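Local coordinates for protein dermonecrotic toxin (Pasteurella multocida, PDB 2EBF) that acts as a potent mitogenic and bone-resorbing toxin associated with severe atrophic rhinitis in pigs, represented here by its C-terminal region, at residues H96-E100 with L142-G148; I102-E106 with F118-R122. One frame throughout, in Å; residues are numbered along the deposited sequence.

Overall arrangement
Contacts 1 and 2 lie on the same side of the chain's centre, with their own centres about 11 Å apart, and both draw on helix 88-108. Contact 2 joins that helix to helix 115-129, the next in the chain; contact 1 comes from farther along, where the end of helix 135-143 and the loop after it return to an earlier part of helix 88-108. The local pairing is thus enclosed in sequence by the longer one. Lys147 of contact 1 and Asp103 of contact 2 form a salt bridge, and both contacts touch the same glucose. Asp103, in the Membrane Localization Domain, thus joins the end of helix 135-143 and its following loop in lining a glycan pocket.

Contact 1 (H96-E100 with L142-G148); sequences HELME and LQIPNKG. With GLC (alpha-D-glucopyranose), chain C; GLC (alpha-D-glucopyranose), chain B.
Glu100 reaches from its helix to a loop backbone: its OE1 accepts the N-H of Gly148 at 2.8 Å, through the anti lone pair, the one facing away from OE2. The bond is bent, with 144° at the hydrogen. An extended chain suits this task, and with CG anti to the backbone N (chi1 180°) the carboxylate passes over the turn at Asn146 and Lys147. OE2 reaches Asn146 OD1 through a water that donates to both, and it also forms a salt bridge with Arg312, so the two carboxylate oxygens serve different partners. Asn146 is held further by Phe188 N, which donates to OD1, and by Ala186 O, which accepts from ND2.

Gly148 suits its place because it has no side chain: its CA can approach Glu97 CA to 3.8 Å, where loop and helix backbones pack closely. Beside it the Lys147 carbonyl oxygen comes within 3.2 Å of His96 CB. The aliphatic part of Lys147 crosses Met99 at about a right angle, CD against Met99 CB at 3.8 Å. A long chain with a charged end fits here, since its methylenes pack on the helix while the bend at chi4 (65°) turns NZ to glucose O5 in chain C, at 3.0 Å, and to Asp103 in a salt bridge. Leu142 supplies an apolar contact: its CD2 meets the edge of the His96 ring at CD2 and also Met99 SD, both at 4.1 Å, while its CB lies by the second glucose. Leu142, Gln143 and Lys147 belong to the glycan pocket observed in the crystal.

His96 NE2 is hydrogen-bonded to Tyr130 OH, and its side chain packs on helix 151-164. Met99 also touches helix 115-129, while Glu97 bridges to Lys78 of helix 70-84, placing this stretch of helix 88-108 among three neighbouring helices.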
# COMPACT_ATOMS: atom_id res chain seq x y z
N HIS A 96 5.92 10.94 16.32
CA HIS A 96 7.00 10.04 15.88
C HIS A 96 8.26 10.82 15.46
O HIS A 96 9.37 10.41 15.78
CB HIS A 96 6.53 9.14 14.73
CG HIS A 96 5.65 7.99 15.16
ND1 HIS A 96 4.31 7.93 14.84
CD2 HIS A 96 5.93 6.85 15.83
CE1 HIS A 96 3.80 6.80 15.31
NE2 HIS A 96 4.76 6.13 15.92
N GLU A 97 8.08 11.95 14.77
CA GLU A 97 9.19 12.83 14.40
C GLU A 97 9.94 13.34 15.63
O GLU A 97 11.19 13.33 15.65
CB GLU A 97 8.70 14.01 13.54
CG GLU A 97 8.22 13.60 12.13
CD GLU A 97 7.57 14.75 11.35
OE1 GLU A 97 7.51 15.87 11.87
OE2 GLU A 97 7.13 14.53 10.21
N LEU A 98 9.21 13.74 16.67
CA LEU A 98 9.82 14.19 17.92
C LEU A 98 10.62 13.08 18.58
O LEU A 98 11.71 13.32 19.11
CB LEU A 98 8.77 14.68 18.92
CG LEU A 98 9.12 15.90 19.80
CD1 LEU A 98 8.25 16.00 21.04
CD2 LEU A 98 10.61 16.11 20.12
N MET A 99 10.07 11.87 18.57
CA MET A 99 10.79 10.71 19.08
C MET A 99 12.15 10.60 18.39
O MET A 99 13.17 10.45 19.05
CB MET A 99 9.99 9.42 18.90
CG MET A 99 8.74 9.27 19.77
SD MET A 99 8.00 7.68 19.36
CE MET A 99 6.43 7.83 20.18
N GLU A 100 12.16 10.69 17.05
CA GLU A 100 13.44 10.63 16.31
C GLU A 100 14.41 11.74 16.73
O GLU A 100 15.59 11.47 16.96
CB GLU A 100 13.27 10.58 14.79
CG GLU A 100 14.65 10.52 14.07
CD GLU A 100 14.58 10.40 12.55
OE1 GLU A 100 13.54 10.00 11.99
OE2 GLU A 100 15.61 10.70 11.91
N LEU A 142 8.53 0.57 16.47
CA LEU A 142 9.61 1.41 17.00
C LEU A 142 11.04 0.83 16.89
O LEU A 142 12.02 1.53 17.17
CB LEU A 142 9.30 1.85 18.44
CG LEU A 142 8.06 2.73 18.64
CD1 LEU A 142 7.96 3.18 20.10
CD2 LEU A 142 8.06 3.94 17.72
N GLN A 143 11.16 -0.42 16.47
CA GLN A 143 12.48 -0.99 16.15
C GLN A 143 12.99 -0.53 14.77
O GLN A 143 14.20 -0.55 14.51
CB GLN A 143 12.48 -2.53 16.27
CG GLN A 143 12.67 -3.00 17.72
CD GLN A 143 12.57 -4.51 17.94
OE1 GLN A 143 12.98 -4.99 19.01
NE2 GLN A 143 12.03 -5.26 16.97
N ILE A 144 12.07 -0.12 13.89
CA ILE A 144 12.46 0.43 12.59
C ILE A 144 13.22 1.76 12.80
O ILE A 144 12.71 2.66 13.46
CB ILE A 144 11.23 0.65 11.65
CG1 ILE A 144 10.42 -0.64 11.52
CG2 ILE A 144 11.68 1.15 10.26
CD1 ILE A 144 9.03 -0.45 10.92
N PRO A 145 14.44 1.89 12.23
CA PRO A 145 15.22 3.12 12.39
C PRO A 145 14.50 4.32 11.78
O PRO A 145 13.62 4.13 10.95
CB PRO A 145 16.51 2.82 11.59
CG PRO A 145 16.57 1.30 11.53
CD PRO A 145 15.14 0.88 11.42
N ASN A 146 14.86 5.53 12.21
CA ASN A 146 14.28 6.79 11.70
C ASN A 146 12.78 6.86 11.96
O ASN A 146 11.96 6.78 11.03
CB ASN A 146 14.56 6.99 10.21
CG ASN A 146 15.89 6.40 9.75
OD1 ASN A 146 16.95 6.72 10.29
ND2 ASN A 146 15.82 5.54 8.76
N LYS A 147 12.43 7.02 13.24
CA LYS A 147 11.03 7.06 13.65
C LYS A 147 10.23 8.16 12.99
O LYS A 147 9.00 8.08 12.93
CB LYS A 147 10.93 7.20 15.16
CG LYS A 147 11.49 6.02 15.92
CD LYS A 147 11.33 6.21 17.41
CE LYS A 147 11.83 4.99 18.19
NZ LYS A 147 13.29 4.78 18.02
N GLY A 148 10.92 9.19 12.50
CA GLY A 148 10.26 10.27 11.78
C GLY A 148 10.36 10.19 10.27
O GLY A 148 10.15 11.18 9.59
C1 GLC C . 14.82 1.49 19.24
C2 GLC C . 15.85 0.62 18.52
C3 GLC C . 17.21 0.77 19.20
C4 GLC C . 17.64 2.23 19.24
C5 GLC C . 16.54 3.11 19.85
C6 GLC C . 16.85 4.59 19.66
O1 GLC C . 14.69 0.99 20.58
O2 GLC C . 15.42 -0.75 18.54
O3 GLC C . 18.23 0.00 18.54
O4 GLC C . 18.86 2.35 20.00
O5 GLC C . 15.27 2.86 19.24
O6 GLC C . 16.89 4.87 18.26
C1 GLC B . 13.58 1.51 21.33
C2 GLC B . 13.84 1.24 22.81
C3 GLC B . 13.80 -0.26 23.11
C4 GLC B . 12.53 -0.92 22.56
C5 GLC B . 12.25 -0.53 21.10
C6 GLC B . 10.86 -0.95 20.65
O2 GLC B . 15.13 1.75 23.15
O3 GLC B . 13.91 -0.48 24.52
O4 GLC B . 12.63 -2.35 22.68
O5 GLC B . 12.35 0.90 20.91
O6 GLC B . 9.88 -0.23 21.42
O HOH W 1 17.56 8.75 11.86

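Contact 2 (I102-E106 with F118-R122). With GLC (alpha-D-glucopyranose), chain C.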
# COMPACT_ATOMS: atom_id res chain seq x y z
N ILE A 102 14.70 13.21 19.53
CA ILE A 102 15.22 12.82 20.80
C ILE A 102 16.23 11.68 20.70
O ILE A 102 17.26 11.75 21.29
CB ILE A 102 14.11 12.50 21.79
CG1 ILE A 102 13.27 13.75 22.03
CG2 ILE A 102 14.63 11.98 23.04
CD1 ILE A 102 12.04 13.49 22.75
N ASP A 103 15.92 10.66 19.93
CA ASP A 103 16.87 9.60 19.59
C ASP A 103 18.22 10.16 19.12
O ASP A 103 19.28 9.76 19.60
CB ASP A 103 16.30 8.69 18.49
CG ASP A 103 15.17 7.80 18.97
OD1 ASP A 103 14.97 7.63 20.20
OD2 ASP A 103 14.46 7.28 18.09
N LEU A 104 18.16 11.09 18.16
CA LEU A 104 19.34 11.66 17.54
C LEU A 104 20.14 12.51 18.54
O LEU A 104 21.37 12.45 18.56
CB LEU A 104 18.95 12.52 16.33
CG LEU A 104 18.43 11.79 15.09
CD1 LEU A 104 17.90 12.79 14.07
CD2 LEU A 104 19.52 10.92 14.45
N TYR A 105 19.43 13.29 19.35
CA TYR A 105 20.05 14.11 20.39
C TYR A 105 20.77 13.25 21.41
O TYR A 105 21.91 13.54 21.78
CB TYR A 105 18.99 14.97 21.08
CG TYR A 105 19.56 15.94 22.10
CD1 TYR A 105 19.85 17.26 21.75
CD2 TYR A 105 19.79 15.52 23.42
CE1 TYR A 105 20.35 18.15 22.69
CE2 TYR A 105 20.30 16.40 24.36
CZ TYR A 105 20.57 17.71 23.99
OH TYR A 105 21.08 18.58 24.91
N GLU A 106 20.09 12.19 21.87
CA GLU A 106 20.65 11.23 22.82
C GLU A 106 21.93 10.59 22.27
O GLU A 106 22.90 10.39 22.99
CB GLU A 106 19.60 10.15 23.13
CG GLU A 106 20.01 9.11 24.14
CD GLU A 106 18.95 8.05 24.33
OE1 GLU A 106 18.46 7.48 23.32
OE2 GLU A 106 18.58 7.79 25.49
N PHE A 118 14.35 14.76 28.33
CA PHE A 118 14.06 14.29 26.97
C PHE A 118 13.60 12.84 26.96
O PHE A 118 12.67 12.47 26.24
CB PHE A 118 15.28 14.49 26.05
CG PHE A 118 15.54 15.93 25.66
CD1 PHE A 118 16.56 16.25 24.77
CD2 PHE A 118 14.77 16.97 26.18
CE1 PHE A 118 16.82 17.58 24.40
CE2 PHE A 118 15.02 18.30 25.82
CZ PHE A 118 16.05 18.60 24.93
N ARG A 119 14.23 12.01 27.78
CA ARG A 119 13.84 10.60 27.90
C ARG A 119 12.43 10.46 28.47
O ARG A 119 11.66 9.60 28.03
CB ARG A 119 14.84 9.82 28.76
CG ARG A 119 16.20 9.63 28.09
CD ARG A 119 17.15 8.86 29.01
NE ARG A 119 18.35 8.42 28.28
CZ ARG A 119 19.60 8.70 28.63
NH1 ARG A 119 19.87 9.44 29.70
NH2 ARG A 119 20.60 8.23 27.89
N GLU A 120 12.11 11.28 29.46
CA GLU A 120 10.77 11.26 30.04
C GLU A 120 9.74 11.66 28.99
O GLU A 120 8.70 11.01 28.85
CB GLU A 120 10.67 12.16 31.27
CG GLU A 120 9.22 12.51 31.68
CD GLU A 120 8.40 11.30 32.14
OE1 GLU A 120 7.15 11.43 32.28
OE2 GLU A 120 9.01 10.23 32.37
N LEU A 121 10.04 12.72 28.25
CA LEU A 121 9.18 13.17 27.16
C LEU A 121 8.99 12.08 26.10
O LEU A 121 7.88 11.87 25.62
CB LEU A 121 9.74 14.44 26.53
CG LEU A 121 8.99 15.03 25.33
CD1 LEU A 121 7.51 15.32 25.63
CD2 LEU A 121 9.69 16.29 24.84
N ARG A 122 10.08 11.42 25.72
CA ARG A 122 10.00 10.34 24.74
C ARG A 122 9.09 9.21 25.22
O ARG A 122 8.28 8.69 24.45
CB ARG A 122 11.40 9.80 24.41
CG ARG A 122 11.39 8.77 23.28
CD ARG A 122 12.81 8.36 22.86
NE ARG A 122 13.60 7.91 24.00
CZ ARG A 122 14.93 7.77 23.99
NH1 ARG A 122 15.62 8.05 22.89
NH2 ARG A 122 15.57 7.36 25.07
C1 GLC C . 14.82 1.49 19.24
C2 GLC C . 15.85 0.62 18.52
C3 GLC C . 17.21 0.77 19.20
C4 GLC C . 17.64 2.23 19.24
C5 GLC C . 16.54 3.11 19.85
C6 GLC C . 16.85 4.59 19.66
O1 GLC C . 14.69 0.99 20.58
O2 GLC C . 15.42 -0.75 18.54
O3 GLC C . 18.23 0.00 18.54
O4 GLC C . 18.86 2.35 20.00
O5 GLC C . 15.27 2.86 19.24
O6 GLC C . 16.89 4.87 18.26
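Ile102 and Tyr105 meet Phe118 in the tightly packed half of this contact. The edge of the Phe118 ring points at the face of Tyr105, a T-shaped pair with centroids 4.8 Å apart and planes at 68°; Phe118 CE1 stands over the centre of the tyrosine ring. A chi1 of -176° swings the Tyr105 ring away from its own backbone N and turns that face to the neighbouring helix, and its hydroxyl is hydrogen-bonded to Ser112. Branched Ile102 spreads two arms over the partner helix: CG2 touches Phe118 CB, while CD1 lies against the Phe118 carbonyl oxygen O at 3.7 Å and near Leu121 CD2. Leu57 of helix 54-60 covers Phe118 and Leu121 as well, extending the apolar layer.

Helices 88-108 and 115-129 form an antiparallel helical hairpin, their local axes 10.5 Å apart and inclined at 153°.

On the more open side, where Arg119 is exposed, long charged chains replace this close packing with a salt-bridge network. Arg122 grips Glu106 end-on, NH1 to OE1 at 2.9 Å and NH2 to OE2 at 3.1 Å. The OE1 bond lies in the guanidinium plane but comes from above the carboxylate plane. Arg119 NE donates to the same OE2 at 2.9 Å, so that two arginines share one acceptor, which would tend to keep Glu106 ionised. A second bond from Arg122 NH1 goes to Asp103 OD1 at 2.8 Å, tilted from the guanidinium plane. Short Asp103 thus divides its carboxylate between the hairpin and the sugar site: OD2 forms a salt bridge with Lys147 and lies near glucose O6 in chain C.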